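Local coordinates for protein bifunctional endomannanase/endoglucanase (PDB 3W0K) that is a family 5 glycoside hydrolase, a bifunctional endomannanase and endoglucanase that probably cleaves internal beta-linkages of mannan and cellulose-type polysaccharides, at residues A[240-243]-A[244-248]; A[225-229]-A[230-234]; A[138-141]-A[142-145]; A[322-325]-A[326-330]. One frame throughout, in Å; residues are numbered along the deposited sequence.

Contact 1. Residues A[240-243]-A[244-248]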
loop_
_atom_site.group_PDB
_atom_site.type_symbol
_atom_site.label_atom_id
_atom_site.label_comp_id
_atom_site.label_asym_id
_atom_site.label_seq_id
_atom_site.Cartn_x
_atom_site.Cartn_y
_atom_site.Cartn_z
ATOM N N TYR A 240 11.884 -13.495 6.706
ATOM C CA TYR A 240 10.984 -12.984 5.676
ATOM C C TYR A 240 11.450 -11.630 5.139
ATOM O O TYR A 240 11.345 -11.359 3.941
ATOM C CB TYR A 240 9.567 -12.873 6.250
ATOM C CG TYR A 240 8.596 -12.094 5.396
ATOM C CD1 TYR A 240 8.119 -12.611 4.193
ATOM C CD2 TYR A 240 8.162 -10.833 5.789
ATOM C CE1 TYR A 240 7.232 -11.885 3.400
ATOM C CE2 TYR A 240 7.278 -10.100 5.007
ATOM C CZ TYR A 240 6.818 -10.628 3.818
ATOM O OH TYR A 240 5.948 -9.887 3.055
ATOM N N TYR A 241 11.974 -10.789 6.024
ATOM C CA TYR A 241 12.443 -9.467 5.629
ATOM C C TYR A 241 13.907 -9.394 5.206
ATOM O O TYR A 241 14.344 -8.367 4.689
ATOM C CB TYR A 241 12.172 -8.450 6.744
ATOM C CG TYR A 241 10.718 -8.051 6.868
ATOM C CD1 TYR A 241 10.022 -7.538 5.772
ATOM C CD2 TYR A 241 10.036 -8.186 8.075
ATOM C CE1 TYR A 241 8.680 -7.172 5.879
ATOM C CE2 TYR A 241 8.697 -7.825 8.192
ATOM C CZ TYR A 241 8.025 -7.321 7.087
ATOM O OH TYR A 241 6.692 -6.998 7.193
ATOM N N LYS A 242 14.650 -10.487 5.378
ATOM C CA LYS A 242 16.069 -10.499 5.021
ATOM C C LYS A 242 16.384 -10.001 3.606
ATOM O O LYS A 242 17.281 -9.179 3.432
ATOM C CB LYS A 242 16.699 -11.876 5.264
ATOM C CG LYS A 242 18.213 -11.877 5.094
ATOM C CD LYS A 242 18.822 -13.234 5.399
ATOM C CE LYS A 242 20.344 -13.170 5.359
ATOM N NZ LYS A 242 20.866 -12.686 4.047
ATOM N N PRO A 243 15.653 -10.483 2.580
ATOM C CA PRO A 243 15.932 -10.019 1.215
ATOM C C PRO A 243 15.729 -8.508 1.071
ATOM O O PRO A 243 16.402 -7.850 0.273
ATOM C CB PRO A 243 14.922 -10.804 0.378
ATOM C CG PRO A 243 14.765 -12.079 1.150
ATOM C CD PRO A 243 14.648 -11.561 2.563
ATOM N N TRP A 244 14.790 -7.968 1.844
ATOM C CA TRP A 244 14.506 -6.537 1.823
ATOM C C TRP A 244 15.607 -5.773 2.557
ATOM O O TRP A 244 16.004 -4.689 2.139
ATOM C CB TRP A 244 13.136 -6.259 2.442
ATOM C CG TRP A 244 12.008 -6.783 1.606
ATOM C CD1 TRP A 244 11.504 -8.052 1.605
ATOM C CD2 TRP A 244 11.256 -6.051 0.633
ATOM N NE1 TRP A 244 10.483 -8.156 0.686
ATOM C CE2 TRP A 244 10.311 -6.942 0.077
ATOM C CE3 TRP A 244 11.290 -4.726 0.176
ATOM C CZ2 TRP A 244 9.402 -6.550 -0.914
ATOM C CZ3 TRP A 244 10.387 -4.335 -0.810
ATOM C CH2 TRP A 244 9.455 -5.248 -1.344
ATOM N N ARG A 245 16.109 -6.361 3.639
ATOM C CA ARG A 245 17.185 -5.753 4.418
ATOM C C ARG A 245 18.494 -5.757 3.636
ATOM O O ARG A 245 19.279 -4.809 3.725
ATOM C CB ARG A 245 17.361 -6.487 5.748
ATOM C CG ARG A 245 16.346 -6.080 6.794
ATOM C CD ARG A 245 16.639 -4.679 7.321
ATOM N NE ARG A 245 17.692 -4.683 8.339
ATOM C CZ ARG A 245 18.216 -3.592 8.890
ATOM N NH1 ARG A 245 17.803 -2.384 8.524
ATOM N NH2 ARG A 245 19.124 -3.708 9.852
ATOM N N ASP A 246 18.724 -6.822 2.870
ATOM C CA ASP A 246 19.934 -6.940 2.058
ATOM C C ASP A 246 19.972 -5.823 1.025
ATOM O O ASP A 246 21.037 -5.298 0.704
ATOM C CB ASP A 246 19.991 -8.303 1.356
ATOM C CG ASP A 246 20.255 -9.453 2.319
ATOM O OD1 ASP A 246 20.701 -9.206 3.461
ATOM O OD2 ASP A 246 20.018 -10.615 1.928
ATOM N N LEU A 247 18.799 -5.456 0.515
ATOM C CA LEU A 247 18.691 -4.387 -0.468
ATOM C C LEU A 247 18.916 -3.029 0.191
ATOM O O LEU A 247 19.589 -2.166 -0.372
ATOM C CB LEU A 247 17.322 -4.432 -1.147
ATOM C CG LEU A 247 17.311 -4.837 -2.623
ATOM C CD1 LEU A 247 18.311 -5.951 -2.887
ATOM C CD2 LEU A 247 15.913 -5.249 -3.031
ATOM N N GLN A 248 18.364 -2.855 1.390
ATOM C CA GLN A 248 18.504 -1.608 2.136
ATOM C C GLN A 248 19.968 -1.362 2.494
ATOM O O GLN A 248 20.426 -0.218 2.521
ATOM C CB GLN A 248 17.653 -1.647 3.407
ATOM C CG GLN A 248 17.674 -0.354 4.210
ATOM C CD GLN A 248 17.048 -0.506 5.581
ATOM O OE1 GLN A 248 16.790 -1.618 6.037
ATOM N NE2 GLN A 248 16.803 0.617 6.249
#

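Contact 2. Residues A[225-229]-A[230-234]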
loop_
_atom_site.group_PDB
_atom_site.type_symbol
_atom_site.label_atom_id
_atom_site.label_comp_id
_atom_site.label_asym_id
_atom_site.label_seq_id
_atom_site.Cartn_x
_atom_site.Cartn_y
_atom_site.Cartn_z
ATOM N N LEU A 225 3.145 -19.414 15.554
ATOM C CA LEU A 225 1.976 -19.866 14.808
ATOM C C LEU A 225 2.415 -20.815 13.699
ATOM O O LEU A 225 3.256 -20.465 12.872
ATOM C CB LEU A 225 1.231 -18.672 14.201
ATOM C CG LEU A 225 0.049 -18.966 13.270
ATOM C CD1 LEU A 225 -1.032 -19.734 14.009
ATOM C CD2 LEU A 225 -0.516 -17.664 12.723
ATOM N N LEU A 226 1.864 -22.025 13.710
ATOM C CA LEU A 226 2.191 -23.017 12.695
ATOM C C LEU A 226 1.306 -22.761 11.479
ATOM O O LEU A 226 0.079 -22.786 11.578
ATOM C CB LEU A 226 1.977 -24.434 13.242
ATOM C CG LEU A 226 2.507 -25.648 12.460
ATOM C CD1 LEU A 226 1.585 -26.005 11.310
ATOM C CD2 LEU A 226 3.927 -25.393 11.972
ATOM N N TRP A 227 1.942 -22.499 10.342
ATOM C CA TRP A 227 1.234 -22.226 9.097
ATOM C C TRP A 227 2.085 -22.690 7.921
ATOM O O TRP A 227 3.243 -22.292 7.790
ATOM C CB TRP A 227 0.940 -20.725 8.986
ATOM C CG TRP A 227 0.258 -20.312 7.714
ATOM C CD1 TRP A 227 -0.859 -20.871 7.157
ATOM C CD2 TRP A 227 0.644 -19.237 6.848
ATOM N NE1 TRP A 227 -1.191 -20.209 5.998
ATOM C CE2 TRP A 227 -0.285 -19.203 5.785
ATOM C CE3 TRP A 227 1.685 -18.300 6.867
ATOM C CZ2 TRP A 227 -0.204 -18.267 4.748
ATOM C CZ3 TRP A 227 1.767 -17.371 5.836
ATOM C CH2 TRP A 227 0.827 -17.362 4.791
ATOM N N GLN A 228 1.502 -23.540 7.079
ATOM C CA GLN A 228 2.187 -24.084 5.905
ATOM C C GLN A 228 3.447 -24.857 6.294
ATOM O O GLN A 228 4.457 -24.818 5.586
ATOM C CB GLN A 228 2.537 -22.963 4.918
ATOM C CG GLN A 228 1.331 -22.248 4.331
ATOM C CD GLN A 228 1.715 -21.108 3.405
ATOM O OE1 GLN A 228 2.696 -20.397 3.643
ATOM N NE2 GLN A 228 0.936 -20.920 2.346
ATOM N N GLY A 229 3.381 -25.547 7.431
ATOM C CA GLY A 229 4.512 -26.324 7.912
ATOM C C GLY A 229 5.668 -25.489 8.437
ATOM O O GLY A 229 6.773 -26.000 8.628
ATOM N N LYS A 230 5.414 -24.206 8.679
ATOM C CA LYS A 230 6.437 -23.298 9.183
ATOM C C LYS A 230 5.962 -22.580 10.443
ATOM O O LYS A 230 4.801 -22.186 10.543
ATOM C CB LYS A 230 6.811 -22.275 8.105
ATOM C CG LYS A 230 7.814 -21.221 8.558
ATOM C CD LYS A 230 8.156 -20.255 7.434
ATOM C CE LYS A 230 9.020 -20.911 6.369
ATOM N NZ LYS A 230 10.347 -21.323 6.915
ATOM N N VAL A 231 6.867 -22.432 11.405
ATOM C CA VAL A 231 6.568 -21.758 12.668
ATOM C C VAL A 231 6.849 -20.263 12.539
ATOM O O VAL A 231 7.959 -19.862 12.185
ATOM C CB VAL A 231 7.415 -22.343 13.823
ATOM C CG1 VAL A 231 7.131 -21.602 15.121
ATOM C CG2 VAL A 231 7.124 -23.825 13.983
ATOM N N TRP A 232 5.841 -19.442 12.820
ATOM C CA TRP A 232 5.989 -17.995 12.724
ATOM C C TRP A 232 6.180 -17.274 14.053
ATOM O O TRP A 232 5.365 -17.389 14.967
ATOM C CB TRP A 232 4.810 -17.376 11.965
ATOM C CG TRP A 232 4.883 -17.596 10.486
ATOM C CD1 TRP A 232 4.462 -18.697 9.799
ATOM C CD2 TRP A 232 5.426 -16.697 9.511
ATOM N NE1 TRP A 232 4.712 -18.543 8.456
ATOM C CE2 TRP A 232 5.304 -17.325 8.250
ATOM C CE3 TRP A 232 6.008 -15.423 9.579
ATOM C CZ2 TRP A 232 5.743 -16.722 7.066
ATOM C CZ3 TRP A 232 6.446 -14.824 8.402
ATOM C CH2 TRP A 232 6.310 -15.476 7.162
ATOM N N ASN A 233 7.277 -16.533 14.130
ATOM C CA ASN A 233 7.638 -15.734 15.298
ATOM C C ASN A 233 8.510 -14.584 14.803
ATOM O O ASN A 233 8.668 -14.409 13.591
ATOM C CB ASN A 233 8.370 -16.583 16.352
ATOM C CG ASN A 233 9.518 -17.391 15.772
ATOM O OD1 ASN A 233 10.327 -16.884 14.998
ATOM N ND2 ASN A 233 9.603 -18.657 16.167
ATOM N N LYS A 234 9.085 -13.806 15.716
ATOM C CA LYS A 234 9.916 -12.675 15.308
ATOM C C LYS A 234 11.114 -13.091 14.450
ATOM O O LYS A 234 11.478 -12.384 13.508
ATOM C CB LYS A 234 10.375 -11.866 16.521
ATOM C CG LYS A 234 10.929 -10.495 16.160
ATOM C CD LYS A 234 11.228 -9.671 17.398
ATOM C CE LYS A 234 11.786 -8.311 17.025
ATOM N NZ LYS A 234 12.042 -7.470 18.225
HETATM O O HOH W 1 4.540 -20.288 6.148
#

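Contact 3. Residues A[138-141]-A[142-145]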
loop_
_atom_site.group_PDB
_atom_site.type_symbol
_atom_site.label_atom_id
_atom_site.label_comp_id
_atom_site.label_asym_id
_atom_site.label_seq_id
_atom_site.Cartn_x
_atom_site.Cartn_y
_atom_site.Cartn_z
ATOM N N PRO A 138 2.110 -6.422 -7.448
ATOM C CA PRO A 138 2.191 -7.258 -8.654
ATOM C C PRO A 138 2.077 -8.728 -8.233
ATOM O O PRO A 138 2.376 -9.079 -7.088
ATOM C CB PRO A 138 3.582 -6.933 -9.202
ATOM C CG PRO A 138 3.779 -5.517 -8.791
ATOM C CD PRO A 138 3.259 -5.503 -7.370
ATOM N N PRO A 139 1.653 -9.608 -9.155
ATOM C CA PRO A 139 1.492 -11.033 -8.859
ATOM C C PRO A 139 2.777 -11.832 -8.703
ATOM O O PRO A 139 3.885 -11.300 -8.803
ATOM C CB PRO A 139 0.674 -11.527 -10.048
ATOM C CG PRO A 139 1.220 -10.711 -11.173
ATOM C CD PRO A 139 1.329 -9.322 -10.566
ATOM N N ASN A 140 2.609 -13.118 -8.424
ATOM C CA ASN A 140 3.749 -14.005 -8.273
ATOM C C ASN A 140 4.374 -14.288 -9.626
ATOM O O ASN A 140 3.726 -14.170 -10.668
ATOM C CB ASN A 140 3.320 -15.331 -7.646
ATOM C CG ASN A 140 3.136 -15.233 -6.148
ATOM O OD1 ASN A 140 4.112 -15.218 -5.393
ATOM N ND2 ASN A 140 1.891 -15.173 -5.707
ATOM N N ILE A 141 5.660 -14.607 -9.606
ATOM C CA ILE A 141 6.367 -14.961 -10.826
ATOM C C ILE A 141 5.666 -16.236 -11.308
ATOM O O ILE A 141 5.428 -17.157 -10.523
ATOM C CB ILE A 141 7.853 -15.241 -10.522
ATOM C CG1 ILE A 141 8.521 -13.961 -10.010
ATOM C CG2 ILE A 141 8.567 -15.761 -11.764
ATOM C CD1 ILE A 141 9.833 -14.202 -9.283
ATOM N N GLY A 142 5.269 -16.252 -12.575
ATOM C CA GLY A 142 4.572 -17.410 -13.111
ATOM C C GLY A 142 3.064 -17.238 -13.144
ATOM O O GLY A 142 2.349 -18.123 -13.614
ATOM N N GLN A 143 2.578 -16.127 -12.595
ATOM C CA GLN A 143 1.150 -15.815 -12.584
ATOM C C GLN A 143 0.883 -14.749 -13.637
ATOM O O GLN A 143 1.584 -13.738 -13.687
ATOM C CB GLN A 143 0.725 -15.247 -11.233
ATOM C CG GLN A 143 0.222 -16.241 -10.223
ATOM C CD GLN A 143 -0.467 -15.547 -9.060
ATOM O OE1 GLN A 143 0.084 -14.622 -8.461
ATOM N NE2 GLN A 143 -1.686 -15.976 -8.750
ATOM N N TYR A 144 -0.152 -14.957 -14.446
ATOM C CA TYR A 144 -0.518 -14.010 -15.499
ATOM C C TYR A 144 0.669 -13.690 -16.408
ATOM O O TYR A 144 0.791 -12.575 -16.924
ATOM C CB TYR A 144 -1.079 -12.718 -14.888
ATOM C CG TYR A 144 -2.155 -12.938 -13.850
ATOM C CD1 TYR A 144 -3.359 -13.564 -14.181
ATOM C CD2 TYR A 144 -1.967 -12.533 -12.532
ATOM C CE1 TYR A 144 -4.343 -13.777 -13.220
ATOM C CE2 TYR A 144 -2.942 -12.740 -11.565
ATOM C CZ TYR A 144 -4.129 -13.363 -11.915
ATOM O OH TYR A 144 -5.092 -13.575 -10.958
ATOM N N GLY A 145 1.560 -14.666 -16.573
ATOM C CA GLY A 145 2.722 -14.485 -17.427
ATOM C C GLY A 145 3.829 -13.588 -16.900
ATOM O O GLY A 145 4.775 -13.301 -17.625
#

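Contact 4. Residues A[322-325]-A[326-330]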
loop_
_atom_site.group_PDB
_atom_site.type_symbol
_atom_site.label_atom_id
_atom_site.label_comp_id
_atom_site.label_asym_id
_atom_site.label_seq_id
_atom_site.Cartn_x
_atom_site.Cartn_y
_atom_site.Cartn_z
ATOM N N LEU A 322 -2.524 2.603 18.788
ATOM C CA LEU A 322 -2.049 3.932 18.413
ATOM C C LEU A 322 -0.693 4.196 19.072
ATOM O O LEU A 322 0.235 4.678 18.422
ATOM C CB LEU A 322 -3.057 5.010 18.832
ATOM C CG LEU A 322 -2.612 6.465 18.634
ATOM C CD1 LEU A 322 -2.316 6.748 17.167
ATOM C CD2 LEU A 322 -3.684 7.405 19.153
ATOM N N ASP A 323 -0.573 3.845 20.352
ATOM C CA ASP A 323 0.680 4.040 21.078
ATOM C C ASP A 323 1.817 3.242 20.450
ATOM O O ASP A 323 2.943 3.731 20.360
ATOM C CB ASP A 323 0.519 3.681 22.560
ATOM C CG ASP A 323 -0.248 4.740 23.343
ATOM O OD1 ASP A 323 -0.545 5.824 22.792
ATOM O OD2 ASP A 323 -0.554 4.486 24.525
ATOM N N LEU A 324 1.518 2.023 20.005
ATOM C CA LEU A 324 2.522 1.183 19.355
ATOM C C LEU A 324 2.971 1.813 18.038
ATOM O O LEU A 324 4.151 1.787 17.700
ATOM C CB LEU A 324 1.969 -0.218 19.095
ATOM C CG LEU A 324 1.902 -1.156 20.298
ATOM C CD1 LEU A 324 1.215 -2.452 19.905
ATOM C CD2 LEU A 324 3.311 -1.421 20.814
ATOM N N LEU A 325 2.023 2.390 17.303
ATOM C CA LEU A 325 2.340 3.033 16.031
ATOM C C LEU A 325 3.250 4.242 16.241
ATOM O O LEU A 325 4.167 4.483 15.461
ATOM C CB LEU A 325 1.060 3.466 15.312
ATOM C CG LEU A 325 0.144 2.337 14.831
ATOM C CD1 LEU A 325 -1.136 2.927 14.262
ATOM C CD2 LEU A 325 0.849 1.490 13.780
ATOM N N VAL A 326 3.007 4.982 17.317
ATOM C CA VAL A 326 3.802 6.166 17.631
ATOM C C VAL A 326 5.174 5.810 18.207
ATOM O O VAL A 326 6.190 6.380 17.808
ATOM C CB VAL A 326 3.048 7.090 18.625
ATOM C CG1 VAL A 326 3.941 8.240 19.078
ATOM C CG2 VAL A 326 1.786 7.630 17.975
ATOM N N GLU A 327 5.194 4.847 19.124
ATOM C CA GLU A 327 6.421 4.412 19.786
ATOM C C GLU A 327 7.486 3.846 18.851
ATOM O O GLU A 327 8.683 3.986 19.109
ATOM C CB GLU A 327 6.076 3.396 20.885
ATOM C CG GLU A 327 7.266 2.663 21.520
ATOM C CD GLU A 327 8.242 3.580 22.256
ATOM O OE1 GLU A 327 7.838 4.670 22.718
ATOM O OE2 GLU A 327 9.426 3.195 22.380
ATOM N N ASN A 328 7.059 3.237 17.750
ATOM C CA ASN A 328 8.011 2.643 16.824
ATOM C C ASN A 328 8.491 3.504 15.660
ATOM O O ASN A 328 9.109 3.007 14.717
ATOM C CB ASN A 328 7.519 1.269 16.384
ATOM C CG ASN A 328 7.582 0.262 17.514
ATOM O OD1 ASN A 328 8.654 -0.255 17.831
ATOM N ND2 ASN A 328 6.453 0.037 18.177
ATOM N N ARG A 329 8.239 4.805 15.758
ATOM C CA ARG A 329 8.695 5.754 14.751
ATOM C C ARG A 329 10.117 6.159 15.145
ATOM O O ARG A 329 10.483 6.080 16.321
ATOM C CB ARG A 329 7.787 6.993 14.718
ATOM C CG ARG A 329 6.326 6.668 14.432
ATOM C CD ARG A 329 5.493 7.887 14.039
ATOM N NE ARG A 329 5.305 8.851 15.119
ATOM C CZ ARG A 329 4.172 9.513 15.342
ATOM N NH1 ARG A 329 3.109 9.315 14.573
ATOM N NH2 ARG A 329 4.113 10.413 16.313
ATOM N N VAL A 330 10.933 6.524 14.159
ATOM C CA VAL A 330 12.307 6.963 14.415
ATOM C C VAL A 330 12.552 8.329 13.769
ATOM O O VAL A 330 11.688 8.771 12.980
ATOM C CB VAL A 330 13.369 5.949 13.895
ATOM C CG1 VAL A 330 13.227 4.615 14.612
ATOM C CG2 VAL A 330 13.254 5.767 12.389
ATOM O OXT VAL A 330 13.595 8.952 14.070
#

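Contact 1. Residues A[240-243]-A[244-248]
W244 and P243 sit at the middle of one continuous helical run, with K242 reaching from the turn before to D246. The indole of W244 leans back along the helix, CG beside its own backbone N (chi1 -68°), which brings CD1 to the ring edge of Y241, 4.5 Å from Y241 CD1. Its NE1 is bound by the carbonyl of N180, so this large, mostly apolar side chain can be buried without stranding its one polar atom. Y241 is buried beside it, and Y240 sets its ring atom CD2 over the centre of one face of the Y241 ring. This is helix 234-249, which packs on the outside of the TIM barrel and rests W244 against H193 of strand 192-197. P243 has no N-H to give to the preceding turn, and the helix kinks there; W244 N makes only a weak bond to Y241 O, and full i to i+4 bonding is seen at R245, whose N meets the same oxygen at 2.9 Å, and at D246, whose N meets K242 O at 2.8 Å. On the exposed side, where both charged ends suit solvent, K242 bends only at its last torsion, setting NZ 3.1 Å from D246 OD2 on the syn lone pair.

Contact 2. Residues A[225-229]-A[230-234]
W227 and W232 meet on one face of a two-stranded hairpin, where W227 CE3 comes 3.4 Å from W232 NE1. The ring planes are inclined at 44°, neither stacked nor edge-to-face, with NE1 near the plane of the W227 ring at its rim. W227 holds CG anti to its backbone N (chi1 178°), whereas W232 CG lies beside its own N, and the rings meet although the residues are not directly paired. L225 shares this face, its CB 4.4 Å from W232 CB, and with W227 it packs on helix 201-204. On the other face L226 CD2 touches V231 CG2. The strands, 225-227 and 230-232, form an antiparallel beta hairpin closed by a type I' turn from W227 to K230. Q228 and G229 occupy its two corners with positive phi, a conformation that glycine adopts readily. Backbone bonds join W227 N to K230 O at 2.9 Å and W232 N to L225 O at 2.8 Å. At the polar edge a water lies in the plane of the W232 ring and accepts from NE1 at 2.9 Å, while donating to W227 O and Q228 OE1; beyond the strands, N233 N-caps helix 234-249 through T236 N.

Contact 3. Residues A[138-141]-A[142-145]
The side chain of Q143 runs extended beyond CG (chi2 -167°) and lies alongside that of N140, whose CG sits beside its own backbone N (chi1 -79°); together these torsions carry Q143 OE1 back over the start of the turn. There OE1 accepts from N140 N at 2.9 Å, a nearly straight bond that lies in the carbonyl plane and uses a lone pair. A second, weak bond comes from N140 ND2 to the same oxygen at 3.3 Å, with the two amide planes turned 47° against each other. The oxygen is thus held mainly by the main-chain N-H of N140, and a glutamine has the length to make that return. Between them the backbone forms a type II beta turn from N140 to Q143, closed by Q143 N to N140 O at 3.0 Å. G142 holds the third position of the turn, where a side chain would press on the carbonyl oxygen of I141, so the absence of one suits it. P139 precedes the turn: its ring restrains its own phi, and its CB lies 3.8 Å from CD2 at the edge of the Y144 ring. Y144 and G145 both have positive phi, which turns the chain again after the beta turn. This loop leaves the C-terminal end of strand 130-133, the side of a TIM barrel whose beta-alpha loops carry the active site, and leads to helix 148-165. P139 is buried against Y89 and W102, while I141 touches R148 and P138 touches H151, both on helix 148-165.

Contact 4. Residues A[322-325]-A[326-330]
The backbone from L322 to E327 is the last part of helix 319-327, and its regular i to i+4 bonds run from V326 N to L322 O at 3.0 Å and from E327 N to D323 O at 2.8 Å. N328 is the first residue to leave helical angles, making this a helical C-terminus from which R329 and V330 lead to the chain end. Here L324 O takes two bonds from one residue: N328 N at 3.2 Å, and N328 ND2 at 2.9 Å with an angle of 162° at the hydrogen. The oxygen lies in the amide plane of N328, whose CG sits beside the backbone N (chi1 -70°), so the side-chain amide folds back onto the last turn. Asparagine suits this place because its short amide can supply a donor to a carbonyl at the helix end while the residue stays buried against helix 267-284. L322 and V326, one turn apart, meet through CD1 and CG2 at 4.3 Å, and L322 and L325 both turn their apolar side chains onto I299. On the polar side E327 pairs with K282, and D323 with R319. R329, bent at chi3, gives NH2 to the carbonyl of T34, with its guanidinium in a cation-pi contact with F36. One face of that guanidinium is also approached by V326 CG2, 3.7 Å above its plane and offset toward the rim.

Overall arrangement
Along the chain the order is contact 3, contact 2, contact 1, contact 4, each complete before the next begins. Contacts 2 and 1 are neighbours in sequence, since the hairpin 225-232 runs directly into helix 234-249; their centres are about 19 Å apart, yet W232 CZ3 touches Y240 CB at 4.3 Å. The others do not touch. Contact 3, in the loop after strand 130-133, and contact 4, on the closing helix 319-327, lie about 35 Å apart between centres, on opposite sides of the chain's centre. Helix 267-284 is a shared neighbour of contacts 1, 2 and 4. All four thus sit around the eight-stranded parallel barrel, in its helices and connecting loops rather than in its strands.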